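Beta-1,3-glucosyltransferase (Paecilomyces sp. J18, PDB 5JVV) belongs to the fungal carbohydrate-active enzymes and probably folds as a beta-jelly-roll sandwich of two curved, largely antiparallel sheets. Local coordinates at residues F18-D23 with K71-E76; V123-Q128 with D260-T265; D144-G149 with M223-G228; W198-S203 with S217-P222; L241-T246 with W289-L294. All blocks are in the same frame, centred on the assembly; numbering follows the deposited sequence.

Contact 5 lies nearest the middle of the chain, about 7 Å from its centre, where the two sheets of the sandwich face each other through strands 240-247 and 289-297. Contact 1, about 11 Å from it between centres, belongs to the same sheet as strand 240-247, which neighbours strand 70-77. Contacts 3 and 4 touch each other beside strands 224-226 and 195-201 of the other sheet, on the far side of the chain's centre from contact 1. Both are nested inside the long loop closed by contact 2, whose segments alternate along the chain with those of contact 5. Segments far apart in sequence, strands and loops alike, are thus brought together on a two-sheet core.

Contact 1 (F18-D23 with K71-E76); sequences FSFFAD and KSVRLE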
# COMPACT_ATOMS: atom_id res chain seq x y z
N PHE A 18 10.48 -6.93 9.84
CA PHE A 18 9.33 -6.09 10.16
C PHE A 18 8.84 -6.38 11.57
O PHE A 18 8.95 -7.50 12.05
CB PHE A 18 8.18 -6.35 9.17
CG PHE A 18 8.43 -5.80 7.79
CD1 PHE A 18 7.89 -4.58 7.41
CD2 PHE A 18 9.21 -6.50 6.87
CE1 PHE A 18 8.12 -4.06 6.15
CE2 PHE A 18 9.44 -5.99 5.61
CZ PHE A 18 8.90 -4.77 5.24
N SER A 19 8.31 -5.36 12.23
CA SER A 19 7.57 -5.58 13.46
C SER A 19 6.11 -5.68 13.10
O SER A 19 5.67 -5.12 12.09
CB SER A 19 7.79 -4.42 14.44
OG SER A 19 7.36 -3.19 13.89
N PHE A 20 5.34 -6.40 13.91
CA PHE A 20 3.92 -6.55 13.67
C PHE A 20 3.13 -5.60 14.57
O PHE A 20 3.14 -5.73 15.80
CB PHE A 20 3.48 -8.00 13.91
CG PHE A 20 3.81 -8.94 12.77
CD1 PHE A 20 2.81 -9.71 12.19
CD2 PHE A 20 5.10 -9.04 12.28
CE1 PHE A 20 3.11 -10.58 11.15
CE2 PHE A 20 5.41 -9.91 11.24
CZ PHE A 20 4.41 -10.67 10.67
N PHE A 21 2.46 -4.63 13.95
CA PHE A 21 1.64 -3.68 14.69
C PHE A 21 0.38 -4.40 15.14
O PHE A 21 -0.32 -4.98 14.31
CB PHE A 21 1.28 -2.49 13.78
CG PHE A 21 0.39 -1.46 14.44
CD1 PHE A 21 0.94 -0.39 15.13
CD2 PHE A 21 -1.00 -1.55 14.34
CE1 PHE A 21 0.12 0.57 15.72
CE2 PHE A 21 -1.82 -0.60 14.93
CZ PHE A 21 -1.26 0.46 15.62
N ALA A 22 0.08 -4.35 16.43
CA ALA A 22 -1.02 -5.16 16.95
C ALA A 22 -1.96 -4.38 17.85
O ALA A 22 -2.69 -4.97 18.66
CB ALA A 22 -0.46 -6.38 17.68
N ASP A 23 -1.96 -3.07 17.70
CA ASP A 23 -2.88 -2.21 18.45
C ASP A 23 -4.11 -1.86 17.62
O ASP A 23 -4.26 -2.31 16.48
CB ASP A 23 -2.16 -0.94 18.88
CG ASP A 23 -1.10 -1.20 19.93
OD1 ASP A 23 -1.33 -2.07 20.80
OD2 ASP A 23 -0.04 -0.54 19.87
N LYS A 71 -9.57 -10.20 11.42
CA LYS A 71 -8.13 -10.29 11.67
C LYS A 71 -7.27 -10.07 10.44
O LYS A 71 -7.58 -10.55 9.34
CB LYS A 71 -7.77 -11.64 12.30
CG LYS A 71 -8.22 -11.73 13.75
CD LYS A 71 -8.18 -13.16 14.22
CE LYS A 71 -8.60 -13.26 15.66
NZ LYS A 71 -8.64 -14.69 16.09
N SER A 72 -6.18 -9.36 10.64
CA SER A 72 -5.27 -9.00 9.58
C SER A 72 -3.93 -8.69 10.23
O SER A 72 -3.76 -8.87 11.45
CB SER A 72 -5.81 -7.77 8.82
OG SER A 72 -5.04 -7.47 7.66
N VAL A 73 -2.97 -8.24 9.43
CA VAL A 73 -1.67 -7.84 9.94
C VAL A 73 -1.21 -6.51 9.35
O VAL A 73 -1.69 -6.06 8.28
CB VAL A 73 -0.59 -8.92 9.69
CG1 VAL A 73 -0.90 -10.18 10.48
CG2 VAL A 73 -0.44 -9.22 8.18
N ARG A 74 -0.31 -5.86 10.07
CA ARG A 74 0.28 -4.60 9.64
C ARG A 74 1.75 -4.69 10.00
O ARG A 74 2.12 -4.72 11.18
CB ARG A 74 -0.42 -3.41 10.32
CG ARG A 74 0.33 -2.10 10.19
CD ARG A 74 -0.55 -0.90 10.55
NE ARG A 74 0.27 0.28 10.87
CZ ARG A 74 -0.19 1.54 10.88
NH1 ARG A 74 -1.44 1.80 10.53
NH2 ARG A 74 0.63 2.53 11.20
N LEU A 75 2.59 -4.77 8.97
CA LEU A 75 4.03 -4.94 9.13
C LEU A 75 4.72 -3.60 8.92
O LEU A 75 4.47 -2.92 7.93
CB LEU A 75 4.55 -5.95 8.12
CG LEU A 75 4.41 -7.43 8.49
CD1 LEU A 75 2.95 -7.83 8.66
CD2 LEU A 75 5.09 -8.32 7.45
N GLU A 76 5.58 -3.22 9.87
CA GLU A 76 6.31 -1.95 9.81
C GLU A 76 7.79 -2.27 9.90
O GLU A 76 8.23 -2.95 10.82
CB GLU A 76 5.88 -1.03 10.95
CG GLU A 76 4.38 -0.72 10.96
CD GLU A 76 3.95 0.15 12.11
OE1 GLU A 76 4.77 0.40 13.02
OE2 GLU A 76 2.78 0.60 12.10
O HOH W 1 5.00 -2.40 14.70
O HOH W 2 0.10 -7.11 12.66
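S19 and E76 form an antiparallel hydrogen-bonded pair: S19 N gives to E76 O at 2.8 Å, and E76 N returns a nearly straight bond (169°) to S19 O at 2.9 Å. A third backbone bond, F21 N to R74 O at 2.8 Å, continues the pairing past F20 and L75, the intervening non-hydrogen-bonded pair. Beyond it a water takes over, accepting from R74 N and probably donating to F21 O. Another water shares a 2.6 Å bond with S19 OG and reaches E76 OE1 only weakly. The second carboxylate oxygen is more firmly engaged. E76 OE2 receives R74 NE at 2.8 Å and R74 NH2 at 3.0 Å, the arginine turning its side to this one oxygen close to the guanidinium plane. This salt bridge fixes the arginine head over one face of the F21 ring, with CZ 4.6 Å from the centroid in a cation-pi contact. F21 reaches that place because its CG is anti to the backbone N (chi1 178°), which lays the ring alongside the extended arginine chain. On the opposite face of the sheet from the S19 and E76 side chains, L75 CD1 sits over the F20 ring, 3.8 Å from its centroid. L75 also bonds through its backbone to F243, so strand 70-77 lies between strands 18-20 and 240-247, an arrangement characteristic of the curved sheets of a beta-jelly-roll sandwich.

Contact 2 (V123-Q128 with D260-T265); sequences VNTQSQ and DSCPLT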
# COMPACT_ATOMS: atom_id res chain seq x y z
N VAL A 123 -9.41 1.39 -1.91
CA VAL A 123 -10.48 0.90 -1.05
C VAL A 123 -11.53 0.19 -1.87
O VAL A 123 -11.73 0.49 -3.06
CB VAL A 123 -11.16 2.06 -0.28
CG1 VAL A 123 -10.19 2.72 0.68
CG2 VAL A 123 -11.75 3.10 -1.26
N ASN A 124 -12.19 -0.77 -1.22
CA ASN A 124 -13.34 -1.44 -1.79
C ASN A 124 -13.03 -2.02 -3.16
O ASN A 124 -11.98 -2.64 -3.33
CB ASN A 124 -14.53 -0.48 -1.77
CG ASN A 124 -14.82 -0.00 -0.37
OD1 ASN A 124 -14.82 -0.81 0.58
ND2 ASN A 124 -15.04 1.30 -0.20
N THR A 125 -13.89 -1.80 -4.15
CA THR A 125 -13.71 -2.45 -5.45
C THR A 125 -12.91 -1.63 -6.46
O THR A 125 -13.02 -1.84 -7.67
CB THR A 125 -15.07 -2.82 -6.06
OG1 THR A 125 -15.86 -1.63 -6.17
CG2 THR A 125 -15.80 -3.83 -5.18
N GLN A 126 -12.10 -0.71 -5.95
CA GLN A 126 -11.21 0.10 -6.78
C GLN A 126 -10.39 -0.78 -7.73
O GLN A 126 -10.01 -1.89 -7.37
CB GLN A 126 -10.27 0.86 -5.85
CG GLN A 126 -9.41 1.90 -6.50
CD GLN A 126 -8.75 2.77 -5.47
OE1 GLN A 126 -9.36 3.14 -4.45
NE2 GLN A 126 -7.50 3.12 -5.71
N SER A 127 -10.12 -0.29 -8.93
CA SER A 127 -9.42 -1.08 -9.94
C SER A 127 -8.09 -0.48 -10.39
O SER A 127 -7.28 -1.18 -11.02
CB SER A 127 -10.32 -1.32 -11.15
OG SER A 127 -10.75 -0.09 -11.70
N GLN A 128 -7.88 0.80 -10.11
CA GLN A 128 -6.62 1.46 -10.49
C GLN A 128 -5.97 2.02 -9.23
O GLN A 128 -6.66 2.52 -8.35
CB GLN A 128 -6.89 2.56 -11.52
CG GLN A 128 -7.41 2.03 -12.87
CD GLN A 128 -7.82 3.13 -13.84
OE1 GLN A 128 -8.92 3.10 -14.40
NE2 GLN A 128 -6.93 4.09 -14.07
N ASP A 260 -19.47 1.51 -6.49
CA ASP A 260 -18.54 0.42 -6.25
C ASP A 260 -19.21 -0.94 -6.24
O ASP A 260 -18.55 -1.96 -6.05
CB ASP A 260 -17.73 0.65 -4.97
CG ASP A 260 -18.60 0.74 -3.73
OD1 ASP A 260 -19.83 0.56 -3.82
OD2 ASP A 260 -18.02 1.00 -2.65
N SER A 261 -20.54 -0.95 -6.42
CA SER A 261 -21.35 -2.18 -6.43
C SER A 261 -21.43 -2.84 -5.05
O SER A 261 -21.84 -4.00 -4.93
CB SER A 261 -20.86 -3.19 -7.48
OG SER A 261 -20.99 -2.67 -8.79
N CYS A 262 -21.06 -2.10 -4.01
CA CYS A 262 -21.11 -2.64 -2.65
C CYS A 262 -22.46 -2.35 -2.02
O CYS A 262 -22.95 -1.22 -2.08
CB CYS A 262 -19.97 -2.06 -1.81
SG CYS A 262 -18.32 -2.51 -2.42
N PRO A 263 -23.09 -3.38 -1.42
CA PRO A 263 -24.48 -3.25 -0.96
C PRO A 263 -24.65 -2.44 0.33
O PRO A 263 -23.92 -2.62 1.31
CB PRO A 263 -24.89 -4.70 -0.72
CG PRO A 263 -23.64 -5.38 -0.33
CD PRO A 263 -22.55 -4.73 -1.19
N LEU A 264 -25.63 -1.53 0.30
CA LEU A 264 -25.96 -0.70 1.46
C LEU A 264 -27.10 -1.35 2.23
O LEU A 264 -28.24 -1.35 1.77
CB LEU A 264 -26.33 0.72 1.02
CG LEU A 264 -25.15 1.48 0.41
CD1 LEU A 264 -25.61 2.75 -0.29
CD2 LEU A 264 -24.11 1.81 1.48
N THR A 265 -26.78 -1.90 3.39
CA THR A 265 -27.72 -2.72 4.15
C THR A 265 -28.08 -2.13 5.51
O THR A 265 -29.03 -2.58 6.15
CB THR A 265 -27.13 -4.11 4.41
OG1 THR A 265 -25.83 -3.96 5.01
CG2 THR A 265 -26.98 -4.91 3.11
O HOH W 3 -15.77 2.53 -2.77
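T125 and D260 meet most closely where T125 OG1 donates to D260 O at 2.7 Å, in the carbonyl plane and on a lone pair. The hydroxyl is brought there by a chi1 of 57°, between the backbone N and the carbonyl carbon, and T125 OG1 also lies 3.2 Å from D260 CB. Beside it T125 CG2 rests 4.0 Å from C262 SG, whose disulfide with C98 ties this loop to another. The other side of the contact is looser. N124 ND2 stays 3.9 Å from D260 OD2, amide and carboxylate planes perpendicular, and a water joins them, accepting from ND2 at 2.9 Å and donating to OD2 at 2.7 Å. Partners elsewhere steady both ends: G99 N gives to N124 OD1, and G257 N to D260 OD2. D260 OD1 closes an Asx turn by accepting C262 N at 2.9 Å from above the carboxylate plane. With two backbone amides and a water donating to it, the D260 carboxylate is probably ionised.

Contact 3 (D144-G149 with M223-G228); sequences DDDQTG and MGNFKG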
# COMPACT_ATOMS: atom_id res chain seq x y z
N ASP A 144 2.70 16.60 -14.23
CA ASP A 144 1.69 15.75 -14.87
C ASP A 144 2.04 15.43 -16.33
O ASP A 144 1.42 14.56 -16.96
CB ASP A 144 0.28 16.37 -14.73
CG ASP A 144 -0.83 15.47 -15.30
OD1 ASP A 144 -1.22 14.47 -14.63
OD2 ASP A 144 -1.33 15.77 -16.41
N ASP A 145 3.05 16.12 -16.85
CA ASP A 145 3.51 15.92 -18.23
C ASP A 145 4.83 15.14 -18.32
O ASP A 145 5.43 15.04 -19.39
CB ASP A 145 3.62 17.26 -18.94
CG ASP A 145 2.27 17.97 -19.06
OD1 ASP A 145 1.28 17.31 -19.44
OD2 ASP A 145 2.20 19.18 -18.78
N ASP A 146 5.30 14.61 -17.19
CA ASP A 146 6.34 13.58 -17.19
C ASP A 146 5.88 12.47 -16.26
O ASP A 146 6.56 12.10 -15.30
CB ASP A 146 7.72 14.13 -16.77
CG ASP A 146 8.83 13.08 -16.85
OD1 ASP A 146 8.69 12.12 -17.65
OD2 ASP A 146 9.83 13.19 -16.11
N GLN A 147 4.71 11.92 -16.58
CA GLN A 147 4.05 10.97 -15.69
C GLN A 147 2.94 10.27 -16.46
O GLN A 147 2.20 10.92 -17.20
CB GLN A 147 3.52 11.75 -14.47
CG GLN A 147 2.19 11.31 -13.91
CD GLN A 147 1.74 12.21 -12.77
OE1 GLN A 147 2.49 12.43 -11.80
NE2 GLN A 147 0.53 12.75 -12.87
N THR A 148 2.84 8.95 -16.33
CA THR A 148 1.79 8.21 -17.05
C THR A 148 0.46 8.22 -16.32
O THR A 148 -0.59 8.11 -16.94
CB THR A 148 2.20 6.76 -17.38
OG1 THR A 148 2.44 6.03 -16.17
CG2 THR A 148 3.43 6.74 -18.26
N GLY A 149 0.52 8.33 -14.99
CA GLY A 149 -0.70 8.44 -14.20
C GLY A 149 -1.37 9.79 -14.38
O GLY A 149 -0.85 10.67 -15.06
N MET A 223 5.04 6.46 -13.16
CA MET A 223 3.58 6.46 -13.12
C MET A 223 3.08 7.61 -12.26
O MET A 223 2.07 8.24 -12.59
CB MET A 223 3.03 5.12 -12.60
CG MET A 223 1.53 4.98 -12.81
SD MET A 223 0.94 3.30 -12.53
CE MET A 223 1.05 3.15 -10.74
N GLY A 224 3.79 7.91 -11.18
CA GLY A 224 3.51 9.08 -10.36
C GLY A 224 4.79 9.89 -10.19
O GLY A 224 5.80 9.36 -9.71
N ASN A 225 4.76 11.15 -10.59
CA ASN A 225 5.95 12.00 -10.52
C ASN A 225 5.72 13.12 -9.51
O ASN A 225 5.16 14.17 -9.86
CB ASN A 225 6.30 12.55 -11.90
CG ASN A 225 7.70 13.16 -11.97
OD1 ASN A 225 8.28 13.53 -10.95
ND2 ASN A 225 8.23 13.27 -13.19
N PHE A 226 6.13 12.89 -8.27
CA PHE A 226 5.88 13.86 -7.21
C PHE A 226 7.03 14.85 -7.14
O PHE A 226 8.03 14.66 -6.44
CB PHE A 226 5.60 13.18 -5.87
CG PHE A 226 4.35 12.33 -5.88
CD1 PHE A 226 3.14 12.85 -5.44
CD2 PHE A 226 4.39 11.02 -6.36
CE1 PHE A 226 1.98 12.07 -5.46
CE2 PHE A 226 3.25 10.23 -6.39
CZ PHE A 226 2.03 10.76 -5.94
N LYS A 227 6.86 15.94 -7.87
CA LYS A 227 7.91 16.92 -8.12
C LYS A 227 7.18 18.22 -8.41
O LYS A 227 6.15 18.21 -9.07
CB LYS A 227 8.74 16.47 -9.32
CG LYS A 227 9.80 17.44 -9.79
CD LYS A 227 10.70 16.75 -10.81
CE LYS A 227 11.07 17.67 -11.96
NZ LYS A 227 9.87 17.99 -12.79
N GLY A 228 7.69 19.33 -7.88
CA GLY A 228 6.99 20.59 -8.06
C GLY A 228 7.53 21.75 -7.24
O GLY A 228 8.72 22.05 -7.27
O HOH W 4 3.11 15.38 -11.16
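Q147 and N225 join the loop before strand 150-153 to strand 224-226, at a classic beta bulge in which M223 and G224 both face L197 of the neighbouring strand. The glutamine side chain runs along the bulge. Its CB packs 3.9 Å from N225 CB, and its CG passes 3.3 Å from M223 O. A chi1 of 143°, well short of the anti position, sends the otherwise extended chain this way. CD then brings OE1 to N225 N at 2.9 Å, an almost straight bond (171°) that uses a lone pair in the amide plane. At the other branch NE2 turns back toward its own stretch of chain, bonding T151 OG1 in strand 150-153 and, weakly, G149 O. Thus the side-chain carbonyl serves the strand as a backbone carbonyl of a paired strand would. Two further bonds flank it. N225 ND2 gives to D146 O at 2.9 Å, with the acceptor in the plane of the asparagine amide, and G149 N gives to M223 O at 2.9 Å. T148 OG1 packs against M223, 3.6 Å from its CG, the two side chains crossing at about a right angle. One water completes the glutamine's setting, donating to Q147 OE1 at 3.1 Å and to N225 O at 2.7 Å.

Contact 4 (W198-S203 with S217-P222); sequences WFFPRS and SEFGTP
W198 NE1 donates to G220 O at 3.0 Å in a nearly straight bond (170°). The oxygen lies in the indole plane, whereas the nitrogen stands well above the plane of the glycine carbonyl. The same loop clasps the indole from both faces. F219 CB sits 3.7 Å from the centroid of the five-membered ring, and P222 CA is 3.7 Å from it on the opposite face, so W198 is wedged between them. With CG anti to its carbonyl carbon (chi1 -71°), F219 also puts CD2 over the indole, in an edge-to-face pair with the six-membered ring: centroids 5.0 Å apart, planes at 85°. W198, F200 and F219 make up an aromatic cluster on one side of strand 195-201, in the antiparallel sheet beside strand 184-190. F200 turns its edge to the face of F219, the centroids 5.5 Å apart. F219 O lies near the plane of the F200 ring, 3.5 Å from CE1. Beyond this cluster helix 207-210 closes in, its I209 touching both F200 and F219.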
# COMPACT_ATOMS: atom_id res chain seq x y z
N TRP A 198 6.99 4.01 -9.94
CA TRP A 198 6.73 3.25 -11.16
C TRP A 198 6.01 1.95 -10.83
O TRP A 198 6.23 1.37 -9.76
CB TRP A 198 8.03 2.86 -11.87
CG TRP A 198 8.87 3.97 -12.46
CD1 TRP A 198 8.92 4.36 -13.78
CD2 TRP A 198 9.86 4.75 -11.77
NE1 TRP A 198 9.85 5.37 -13.93
CE2 TRP A 198 10.43 5.63 -12.72
CE3 TRP A 198 10.29 4.81 -10.44
CZ2 TRP A 198 11.44 6.54 -12.38
CZ3 TRP A 198 11.29 5.72 -10.11
CH2 TRP A 198 11.84 6.58 -11.08
N PHE A 199 5.16 1.50 -11.74
CA PHE A 199 4.62 0.14 -11.68
C PHE A 199 5.02 -0.57 -12.96
O PHE A 199 4.75 -0.07 -14.06
CB PHE A 199 3.10 0.15 -11.52
CG PHE A 199 2.46 -1.16 -11.88
CD1 PHE A 199 2.83 -2.35 -11.25
CD2 PHE A 199 1.49 -1.22 -12.88
CE1 PHE A 199 2.23 -3.56 -11.60
CE2 PHE A 199 0.89 -2.43 -13.23
CZ PHE A 199 1.26 -3.59 -12.59
N PHE A 200 5.67 -1.73 -12.82
CA PHE A 200 6.06 -2.56 -13.96
C PHE A 200 5.31 -3.87 -13.87
O PHE A 200 5.56 -4.67 -12.97
CB PHE A 200 7.55 -2.85 -13.92
CG PHE A 200 8.41 -1.62 -13.81
CD1 PHE A 200 8.49 -0.72 -14.86
CD2 PHE A 200 9.14 -1.36 -12.65
CE1 PHE A 200 9.28 0.41 -14.76
CE2 PHE A 200 9.93 -0.25 -12.54
CZ PHE A 200 10.01 0.65 -13.60
N PRO A 201 4.38 -4.10 -14.81
CA PRO A 201 3.62 -5.36 -14.86
C PRO A 201 4.56 -6.55 -15.00
O PRO A 201 5.66 -6.42 -15.55
CB PRO A 201 2.79 -5.22 -16.14
CG PRO A 201 2.74 -3.76 -16.43
CD PRO A 201 4.02 -3.19 -15.92
N ARG A 202 4.13 -7.70 -14.48
CA ARG A 202 4.86 -8.95 -14.61
C ARG A 202 5.21 -9.17 -16.09
O ARG A 202 4.42 -8.83 -16.97
CB ARG A 202 4.00 -10.09 -14.07
CG ARG A 202 4.70 -11.45 -13.96
CD ARG A 202 5.79 -11.45 -12.91
NE ARG A 202 5.26 -11.01 -11.61
CZ ARG A 202 6.02 -10.64 -10.59
NH1 ARG A 202 5.46 -10.24 -9.46
NH2 ARG A 202 7.35 -10.67 -10.70
N SER A 203 6.40 -9.70 -16.34
CA SER A 203 6.91 -9.92 -17.71
C SER A 203 7.24 -8.63 -18.47
O SER A 203 7.50 -8.66 -19.67
CB SER A 203 5.98 -10.82 -18.54
OG SER A 203 4.83 -10.11 -18.98
N SER A 217 17.35 5.20 -15.62
CA SER A 217 17.12 5.62 -17.00
C SER A 217 16.27 4.62 -17.78
O SER A 217 15.46 5.00 -18.62
CB SER A 217 18.44 5.87 -17.72
OG SER A 217 19.22 6.81 -17.02
N GLU A 218 16.42 3.33 -17.49
CA GLU A 218 15.60 2.38 -18.22
C GLU A 218 14.21 2.17 -17.64
O GLU A 218 13.43 1.40 -18.20
CB GLU A 218 16.31 1.05 -18.45
CG GLU A 218 16.55 0.21 -17.25
CD GLU A 218 16.66 -1.26 -17.61
OE1 GLU A 218 16.63 -2.08 -16.69
OE2 GLU A 218 16.77 -1.58 -18.81
N PHE A 219 13.89 2.87 -16.55
CA PHE A 219 12.57 2.73 -15.93
C PHE A 219 11.51 3.41 -16.79
O PHE A 219 10.32 3.12 -16.68
CB PHE A 219 12.54 3.34 -14.53
CG PHE A 219 13.32 2.57 -13.49
CD1 PHE A 219 14.19 1.54 -13.83
CD2 PHE A 219 13.15 2.89 -12.14
CE1 PHE A 219 14.89 0.85 -12.85
CE2 PHE A 219 13.84 2.21 -11.15
CZ PHE A 219 14.71 1.19 -11.51
N GLY A 220 11.93 4.34 -17.64
CA GLY A 220 11.00 5.10 -18.45
C GLY A 220 10.24 6.12 -17.62
O GLY A 220 10.68 6.50 -16.53
N THR A 221 9.10 6.56 -18.14
CA THR A 221 8.31 7.60 -17.50
C THR A 221 7.68 7.08 -16.21
O THR A 221 7.13 5.98 -16.20
CB THR A 221 7.20 8.08 -18.45
OG1 THR A 221 7.78 8.51 -19.69
CG2 THR A 221 6.41 9.23 -17.83
N PRO A 222 7.78 7.85 -15.11
CA PRO A 222 7.17 7.41 -13.85
C PRO A 222 5.67 7.30 -13.98
O PRO A 222 5.08 8.00 -14.80
CB PRO A 222 7.47 8.57 -12.89
CG PRO A 222 8.66 9.25 -13.46
CD PRO A 222 8.53 9.11 -14.96

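Contact 5 (L241-T246 with W289-L294); sequences LVFDTT and WEINYL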
# COMPACT_ATOMS: atom_id res chain seq x y z
N LEU A 241 8.83 1.37 6.16
CA LEU A 241 7.96 0.80 5.14
C LEU A 241 6.86 -0.02 5.80
O LEU A 241 7.12 -0.75 6.76
CB LEU A 241 8.77 -0.10 4.19
CG LEU A 241 9.88 0.60 3.41
CD1 LEU A 241 10.71 -0.39 2.61
CD2 LEU A 241 9.29 1.65 2.51
N VAL A 242 5.64 0.09 5.28
CA VAL A 242 4.49 -0.57 5.90
C VAL A 242 3.65 -1.29 4.86
O VAL A 242 3.35 -0.74 3.80
CB VAL A 242 3.57 0.46 6.62
CG1 VAL A 242 2.43 -0.26 7.35
CG2 VAL A 242 4.37 1.33 7.59
N PHE A 243 3.29 -2.54 5.17
CA PHE A 243 2.29 -3.26 4.40
C PHE A 243 1.16 -3.54 5.36
O PHE A 243 1.39 -4.06 6.46
CB PHE A 243 2.80 -4.61 3.88
CG PHE A 243 3.78 -4.52 2.74
CD1 PHE A 243 3.34 -4.53 1.41
CD2 PHE A 243 5.15 -4.47 2.98
CE1 PHE A 243 4.25 -4.46 0.36
CE2 PHE A 243 6.06 -4.41 1.93
CZ PHE A 243 5.61 -4.40 0.62
N ASP A 244 -0.07 -3.22 4.97
CA ASP A 244 -1.20 -3.60 5.81
C ASP A 244 -2.44 -3.84 4.97
O ASP A 244 -2.47 -3.49 3.78
CB ASP A 244 -1.45 -2.55 6.91
CG ASP A 244 -2.09 -1.28 6.39
OD1 ASP A 244 -1.51 -0.19 6.59
OD2 ASP A 244 -3.19 -1.36 5.81
N THR A 245 -3.44 -4.46 5.58
CA THR A 245 -4.80 -4.45 5.04
C THR A 245 -5.73 -4.17 6.21
O THR A 245 -5.76 -4.93 7.18
CB THR A 245 -5.18 -5.79 4.41
OG1 THR A 245 -4.23 -6.12 3.38
CG2 THR A 245 -6.58 -5.72 3.79
N THR A 246 -6.44 -3.05 6.14
CA THR A 246 -7.50 -2.78 7.11
C THR A 246 -8.85 -2.90 6.41
O THR A 246 -8.90 -3.31 5.25
CB THR A 246 -7.30 -1.41 7.82
OG1 THR A 246 -8.24 -1.30 8.90
CG2 THR A 246 -7.48 -0.24 6.86
N TRP A 289 -1.75 -10.20 0.50
CA TRP A 289 -0.52 -9.85 -0.20
C TRP A 289 0.30 -11.11 -0.41
O TRP A 289 0.38 -11.97 0.48
CB TRP A 289 0.33 -8.90 0.65
CG TRP A 289 -0.28 -7.58 0.92
CD1 TRP A 289 -1.09 -7.25 1.97
CD2 TRP A 289 -0.10 -6.38 0.15
NE1 TRP A 289 -1.45 -5.92 1.89
CE2 TRP A 289 -0.85 -5.37 0.79
CE3 TRP A 289 0.61 -6.07 -1.01
CZ2 TRP A 289 -0.91 -4.07 0.29
CZ3 TRP A 289 0.54 -4.77 -1.50
CH2 TRP A 289 -0.21 -3.79 -0.85
N GLU A 290 0.93 -11.23 -1.58
CA GLU A 290 1.97 -12.24 -1.76
C GLU A 290 3.16 -11.47 -2.29
O GLU A 290 3.14 -10.95 -3.41
CB GLU A 290 1.57 -13.36 -2.72
CG GLU A 290 2.67 -14.43 -2.80
CD GLU A 290 2.25 -15.69 -3.53
OE1 GLU A 290 1.05 -15.86 -3.82
OE2 GLU A 290 3.15 -16.52 -3.81
N ILE A 291 4.19 -11.37 -1.46
CA ILE A 291 5.33 -10.53 -1.77
C ILE A 291 6.53 -11.42 -2.11
O ILE A 291 6.95 -12.24 -1.29
CB ILE A 291 5.67 -9.61 -0.58
CG1 ILE A 291 4.49 -8.67 -0.31
CG2 ILE A 291 6.95 -8.81 -0.86
CD1 ILE A 291 4.42 -8.14 1.13
N ASN A 292 7.06 -11.27 -3.31
CA ASN A 292 8.24 -12.02 -3.72
C ASN A 292 9.51 -11.52 -3.04
O ASN A 292 10.27 -12.30 -2.46
CB ASN A 292 8.43 -11.98 -5.24
CG ASN A 292 7.56 -12.98 -5.95
OD1 ASN A 292 7.34 -14.09 -5.45
ND2 ASN A 292 7.05 -12.59 -7.11
N TYR A 293 9.75 -10.21 -3.13
CA TYR A 293 10.89 -9.64 -2.44
C TYR A 293 10.77 -8.16 -2.24
O TYR A 293 9.97 -7.49 -2.90
CB TYR A 293 12.21 -9.95 -3.16
CG TYR A 293 12.39 -9.31 -4.53
CD1 TYR A 293 12.75 -7.97 -4.68
CD2 TYR A 293 12.24 -10.08 -5.68
CE1 TYR A 293 12.95 -7.41 -5.94
CE2 TYR A 293 12.44 -9.53 -6.94
CZ TYR A 293 12.79 -8.20 -7.07
OH TYR A 293 12.99 -7.66 -8.32
N LEU A 294 11.58 -7.65 -1.31
CA LEU A 294 11.72 -6.22 -1.11
C LEU A 294 13.21 -5.91 -1.11
O LEU A 294 13.97 -6.45 -0.29
CB LEU A 294 11.08 -5.79 0.21
CG LEU A 294 11.26 -4.33 0.64
CD1 LEU A 294 10.72 -3.40 -0.43
CD2 LEU A 294 10.59 -4.08 1.98
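F243 and W289, the two most deeply engaged residues, meet edge to face: the edge of the phenyl ring turns to the face of the indole, with F243 and the six-membered ring 5.3 Å apart between centroids and 77° between planes. F243 CD1 is the atom that leans in, 4.0 Å from W289 CE3. One face of the F243 ring takes I291 CD1 over its centre, 3.7 Å from the centroid, in a CH-pi contact. The indole is held in its rotation by NE1, which donates to D244 O at 3.2 Å, approaching from above the carbonyl plane, and weakly to T245 OG1. The facing strand axes stay 9.7 Å apart, so the two strands meet here mainly through side chains, with D244 O the backbone atom that takes part. Strand 240-247 runs between strands 70-77 and 100-107 in one sheet, with F104 stacked on F243, while strand 289-297 pairs with strands 5-9, 53-55 and 84-90 in the other.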